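Local atomic coordinates of thiaminase-I (Naegleria gruberi, PDB entry 4HCW), a protein that is a thiaminase that probably adopts the two-lobed fold of periplasmic binding proteins. Residues L164-L168 with G253-K257; D256-V260 with E332-L336. One frame throughout, in Å; residues are numbered along the deposited sequence.

Contact 1. Residues L164-L168 with G253-K257; sequences LYQQL and GTSDK
T254 is the centre of this contact: its side chain meets three residues of the helix turn L164-L168, mainly through different atoms. The methyl CG2 faces Q167, 3.3 Å from OE1 and 3.5 Å from CB, so it touches both the root and the amide end of that side chain. T254 CB lies 3.8 Å from L164 CD2. T254 OG1 comes beside L168 CD2, also at 3.8 Å, and L164 CD2 is only slightly farther from it. The division follows from the first torsion (chi1 172°), which sets OG1 opposite the backbone N and leaves CG2 between the N and the carbonyl carbon. S255 adds a second, smaller point of contact, mainly on L168. L168 CD2 comes 3.4 Å from S255 OG and 3.5 Å from S255 CB. L168 and T254 meet at about a right angle, whereas Q167 and T254 lean across each other obliquely.

No hydrogen bond joins the two segments, and the interface is van der Waals packing of methyl and methylene groups against short hydroxyl side chains, with the amide end of Q167 against the T254 methyl. The helix itself spaces the two leucines: L168 N donates to L164 O at 3.0 Å, placing their side chains one turn apart on the same face. Backbones are closest at L168 and S255, whose CA atoms are 5.9 Å apart.

Farther out, helix 193-203 packs on the same group, with I195 against L168, Y199 against L164 and I202 against T254. L137 of helix 136-143 touches both L168 and S255, and the G253 backbone is hydrogen-bonded to that of L136. The loop joining strands 248-250 and 260-267 is thereby seated among three helices, 136-143, 158-169 and 193-203.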
loop_
_atom_site.group_PDB
_atom_site.type_symbol
_atom_site.label_atom_id
_atom_site.label_comp_id
_atom_site.label_asym_id
_atom_site.label_seq_id
_atom_site.Cartn_x
_atom_site.Cartn_y
_atom_site.Cartn_z
ATOM N N LEU A 164 -12.586 0.247 -3.529
ATOM C CA LEU A 164 -13.053 0.856 -4.771
ATOM C C LEU A 164 -14.397 1.557 -4.610
ATOM O O LEU A 164 -14.630 2.605 -5.210
ATOM C CB LEU A 164 -13.138 -0.185 -5.887
ATOM C CG LEU A 164 -11.809 -0.755 -6.378
ATOM C CD1 LEU A 164 -12.038 -1.632 -7.591
ATOM C CD2 LEU A 164 -10.827 0.361 -6.699
ATOM N N TYR A 165 -15.277 0.973 -3.802
ATOM C CA TYR A 165 -16.582 1.569 -3.546
ATOM C C TYR A 165 -16.430 2.937 -2.892
ATOM O O TYR A 165 -17.067 3.904 -3.306
ATOM C CB TYR A 165 -17.436 0.653 -2.665
ATOM C CG TYR A 165 -18.795 1.226 -2.321
ATOM C CD1 TYR A 165 -19.876 1.071 -3.182
ATOM C CD2 TYR A 165 -18.998 1.922 -1.134
ATOM C CE1 TYR A 165 -21.119 1.597 -2.872
ATOM C CE2 TYR A 165 -20.236 2.450 -0.817
ATOM C CZ TYR A 165 -21.293 2.284 -1.688
ATOM O OH TYR A 165 -22.525 2.808 -1.371
ATOM N N GLN A 166 -15.578 3.012 -1.877
ATOM C CA GLN A 166 -15.366 4.259 -1.149
ATOM C C GLN A 166 -14.607 5.287 -1.982
ATOM O O GLN A 166 -14.804 6.491 -1.821
ATOM C CB GLN A 166 -14.634 3.994 0.169
ATOM C CG GLN A 166 -15.401 3.101 1.133
ATOM C CD GLN A 166 -16.689 3.736 1.621
ATOM O OE1 GLN A 166 -16.821 4.959 1.651
ATOM N NE2 GLN A 166 -17.650 2.903 2.004
ATOM N N GLN A 167 -13.740 4.812 -2.869
ATOM C CA GLN A 167 -12.989 5.707 -3.744
ATOM C C GLN A 167 -13.905 6.352 -4.779
ATOM O O GLN A 167 -13.793 7.545 -5.064
ATOM C CB GLN A 167 -11.847 4.964 -4.438
ATOM C CG GLN A 167 -10.719 4.537 -3.516
ATOM C CD GLN A 167 -9.564 3.908 -4.269
ATOM O OE1 GLN A 167 -9.281 4.271 -5.411
ATOM N NE2 GLN A 167 -8.892 2.954 -3.635
ATOM N N LEU A 168 -14.809 5.555 -5.341
ATOM C CA LEU A 168 -15.790 6.054 -6.296
ATOM C C LEU A 168 -16.778 6.989 -5.606
ATOM O O LEU A 168 -17.257 7.953 -6.203
ATOM C CB LEU A 168 -16.552 4.892 -6.936
ATOM C CG LEU A 168 -15.798 3.947 -7.872
ATOM C CD1 LEU A 168 -16.538 2.625 -8.001
ATOM C CD2 LEU A 168 -15.617 4.582 -9.235
ATOM N N GLY A 253 -6.436 6.649 -10.852
ATOM C CA GLY A 253 -7.534 6.529 -9.918
ATOM C C GLY A 253 -8.606 5.660 -10.538
ATOM O O GLY A 253 -8.728 5.600 -11.761
ATOM N N THR A 254 -9.375 4.974 -9.701
ATOM C CA THR A 254 -10.501 4.190 -10.190
ATOM C C THR A 254 -11.528 5.140 -10.800
ATOM O O THR A 254 -12.283 4.773 -11.701
ATOM C CB THR A 254 -11.130 3.339 -9.070
ATOM O OG1 THR A 254 -12.334 2.726 -9.547
ATOM C CG2 THR A 254 -11.450 4.198 -7.866
ATOM N N SER A 255 -11.529 6.373 -10.301
ATOM C CA SER A 255 -12.316 7.458 -10.866
ATOM C C SER A 255 -11.730 8.780 -10.398
ATOM O O SER A 255 -11.609 9.019 -9.195
ATOM C CB SER A 255 -13.776 7.357 -10.433
ATOM O OG SER A 255 -13.901 7.490 -9.028
ATOM N N ASP A 256 -11.355 9.626 -11.354
ATOM C CA ASP A 256 -10.810 10.949 -11.063
ATOM C C ASP A 256 -9.537 10.890 -10.218
ATOM O O ASP A 256 -8.435 10.738 -10.747
ATOM C CB ASP A 256 -11.868 11.833 -10.391
ATOM C CG ASP A 256 -11.408 13.267 -10.217
ATOM O OD1 ASP A 256 -10.570 13.728 -11.021
ATOM O OD2 ASP A 256 -11.889 13.934 -9.276
ATOM N N LYS A 257 -9.695 11.004 -8.903
ATOM C CA LYS A 257 -8.556 11.072 -7.991
ATOM C C LYS A 257 -7.859 9.726 -7.797
ATOM O O LYS A 257 -8.515 8.701 -7.612
ATOM C CB LYS A 257 -8.989 11.636 -6.635
ATOM C CG LYS A 257 -8.603 13.090 -6.407
ATOM C CD LYS A 257 -9.156 14.000 -7.490
ATOM C CE LYS A 257 -8.763 15.448 -7.246
ATOM N NZ LYS A 257 -9.264 16.351 -8.319
#

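Contact 2. Residues D256-V260 with E332-L336; sequences DKPYV and EVRVL
The Y259 ring rests with one face on the aliphatic base of R334. CB of R334 stands 3.5 Å from the ring centroid and 12° off its normal, a CH-pi contact. Beyond it R334 bends (chi2 -64°), so that its guanidinium is not stacked on the tyrosine: the two planes are 60° apart. Instead the guanidinium turns a face to K257, whose CG lies 3.8 Å above the plane, over its centre. L336 N meets the tyrosine at the ring edge.

Away from these residues, V260 CG2 packs 3.6 Å from V333 CG1, the side chains crossing at about a right angle, and touches V335 CG2 at 3.9 Å.

The backbones supply the frame. R334 N donates to P258 O (2.7 Å) and V260 N to R334 O (3.0 Å), so R334 bonds to the residues before and after Y259. This is the pattern of a single parallel beta bridge, beside the pairing of strand 335-338 with strand 176-179.

Chemically, R334 shows two characters: its methylenes serve as hydrophobic surface, while NH2 is bonded to S172 O and NH1 to S331 O. K257 NZ, 4.7 Å from R334 NH2, makes a long ion pair with E332 OE2 (3.7 Å) and a similarly long one with D256 OD2. These carboxylates probably offset part of the positive charge, but pairs this long are probably weak, and packing of the lysine methylenes on R334 contributes to its placement.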
loop_
_atom_site.group_PDB
_atom_site.type_symbol
_atom_site.label_atom_id
_atom_site.label_comp_id
_atom_site.label_asym_id
_atom_site.label_seq_id
_atom_site.Cartn_x
_atom_site.Cartn_y
_atom_site.Cartn_z
ATOM N N ASP A 256 -11.355 9.626 -11.354
ATOM C CA ASP A 256 -10.810 10.949 -11.063
ATOM C C ASP A 256 -9.537 10.890 -10.218
ATOM O O ASP A 256 -8.435 10.738 -10.747
ATOM C CB ASP A 256 -11.868 11.833 -10.391
ATOM C CG ASP A 256 -11.408 13.267 -10.217
ATOM O OD1 ASP A 256 -10.570 13.728 -11.021
ATOM O OD2 ASP A 256 -11.889 13.934 -9.276
ATOM N N LYS A 257 -9.695 11.004 -8.903
ATOM C CA LYS A 257 -8.556 11.072 -7.991
ATOM C C LYS A 257 -7.859 9.726 -7.797
ATOM O O LYS A 257 -8.515 8.701 -7.612
ATOM C CB LYS A 257 -8.989 11.636 -6.635
ATOM C CG LYS A 257 -8.603 13.090 -6.407
ATOM C CD LYS A 257 -9.156 14.000 -7.490
ATOM C CE LYS A 257 -8.763 15.448 -7.246
ATOM N NZ LYS A 257 -9.264 16.351 -8.319
ATOM N N PRO A 258 -6.517 9.732 -7.847
ATOM C CA PRO A 258 -5.700 8.542 -7.589
ATOM C C PRO A 258 -5.535 8.275 -6.094
ATOM O O PRO A 258 -5.313 9.204 -5.319
ATOM C CB PRO A 258 -4.352 8.909 -8.212
ATOM C CG PRO A 258 -4.289 10.391 -8.101
ATOM C CD PRO A 258 -5.700 10.879 -8.280
ATOM N N TYR A 259 -5.647 7.010 -5.703
ATOM C CA TYR A 259 -5.505 6.622 -4.304
ATOM C C TYR A 259 -4.260 5.770 -4.082
ATOM O O TYR A 259 -3.936 4.905 -4.895
ATOM C CB TYR A 259 -6.745 5.862 -3.829
ATOM C CG TYR A 259 -7.890 6.752 -3.400
ATOM C CD1 TYR A 259 -8.664 7.423 -4.336
ATOM C CD2 TYR A 259 -8.200 6.915 -2.056
ATOM C CE1 TYR A 259 -9.712 8.237 -3.946
ATOM C CE2 TYR A 259 -9.246 7.724 -1.656
ATOM C CZ TYR A 259 -9.998 8.383 -2.605
ATOM O OH TYR A 259 -11.040 9.191 -2.210
ATOM N N VAL A 260 -3.563 6.023 -2.978
ATOM C CA VAL A 260 -2.406 5.217 -2.603
ATOM C C VAL A 260 -2.521 4.722 -1.167
ATOM O O VAL A 260 -3.265 5.283 -0.361
ATOM C CB VAL A 260 -1.079 5.998 -2.744
ATOM C CG1 VAL A 260 -0.934 6.572 -4.147
ATOM C CG2 VAL A 260 -0.990 7.094 -1.691
ATOM N N GLU A 332 -2.999 15.668 -6.108
ATOM C CA GLU A 332 -4.206 14.958 -6.518
ATOM C C GLU A 332 -4.347 13.595 -5.844
ATOM O O GLU A 332 -5.420 12.993 -5.865
ATOM C CB GLU A 332 -4.239 14.799 -8.042
ATOM C CG GLU A 332 -3.943 16.079 -8.823
ATOM C CD GLU A 332 -5.126 17.034 -8.892
ATOM O OE1 GLU A 332 -5.441 17.506 -10.005
ATOM O OE2 GLU A 332 -5.735 17.326 -7.841
ATOM N N VAL A 333 -3.263 13.113 -5.243
ATOM C CA VAL A 333 -3.266 11.803 -4.599
ATOM C C VAL A 333 -4.082 11.797 -3.304
ATOM O O VAL A 333 -3.929 12.678 -2.457
ATOM C CB VAL A 333 -1.830 11.311 -4.321
ATOM C CG1 VAL A 333 -1.848 10.095 -3.418
ATOM C CG2 VAL A 333 -1.118 10.994 -5.625
ATOM N N ARG A 334 -4.950 10.799 -3.167
ATOM C CA ARG A 334 -5.795 10.659 -1.986
ATOM C C ARG A 334 -5.431 9.415 -1.180
ATOM O O ARG A 334 -4.877 8.456 -1.716
ATOM C CB ARG A 334 -7.268 10.595 -2.394
ATOM C CG ARG A 334 -7.789 11.860 -3.051
ATOM C CD ARG A 334 -7.752 13.025 -2.083
ATOM N NE ARG A 334 -8.306 14.243 -2.665
ATOM C CZ ARG A 334 -7.586 15.163 -3.298
ATOM N NH1 ARG A 334 -6.275 15.005 -3.431
ATOM N NH2 ARG A 334 -8.174 16.242 -3.798
ATOM N N VAL A 335 -5.744 9.438 0.112
ATOM C CA VAL A 335 -5.490 8.298 0.987
ATOM C C VAL A 335 -6.724 7.972 1.823
ATOM O O VAL A 335 -7.160 8.781 2.641
ATOM C CB VAL A 335 -4.301 8.558 1.934
ATOM C CG1 VAL A 335 -4.140 7.404 2.914
ATOM C CG2 VAL A 335 -3.021 8.772 1.142
ATOM N N LEU A 336 -7.282 6.784 1.614
ATOM C CA LEU A 336 -8.474 6.363 2.341
ATOM C C LEU A 336 -8.119 5.849 3.734
ATOM O O LEU A 336 -7.293 4.948 3.879
ATOM C CB LEU A 336 -9.221 5.285 1.554
ATOM C CG LEU A 336 -10.522 4.764 2.168
ATOM C CD1 LEU A 336 -11.523 5.895 2.351
ATOM C CD2 LEU A 336 -11.111 3.656 1.310
#

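Contacts 1 and 2 use successive parts of one loop, whose ranges overlap at D256 and K257, though K257 makes its contacts across contact 2; their centres lie about 8 Å apart. They also touch directly. Q167 OE1 of contact 1 packs 3.4 Å from Y259 CB of contact 2, and Q166 CB lies 3.7 Å from L336 CD2. Helix 158-169 therefore reaches both the loop and L336 of strand 335-338. Within the loop, G253 N comes 4.1 Å from P258 CB. The two differ in chemistry: contact 1 is packing, whereas contact 2 adds backbone bonding and long ion pairs. The centres lie about 15 and 12 Å from the chain's centre, on the same side of it.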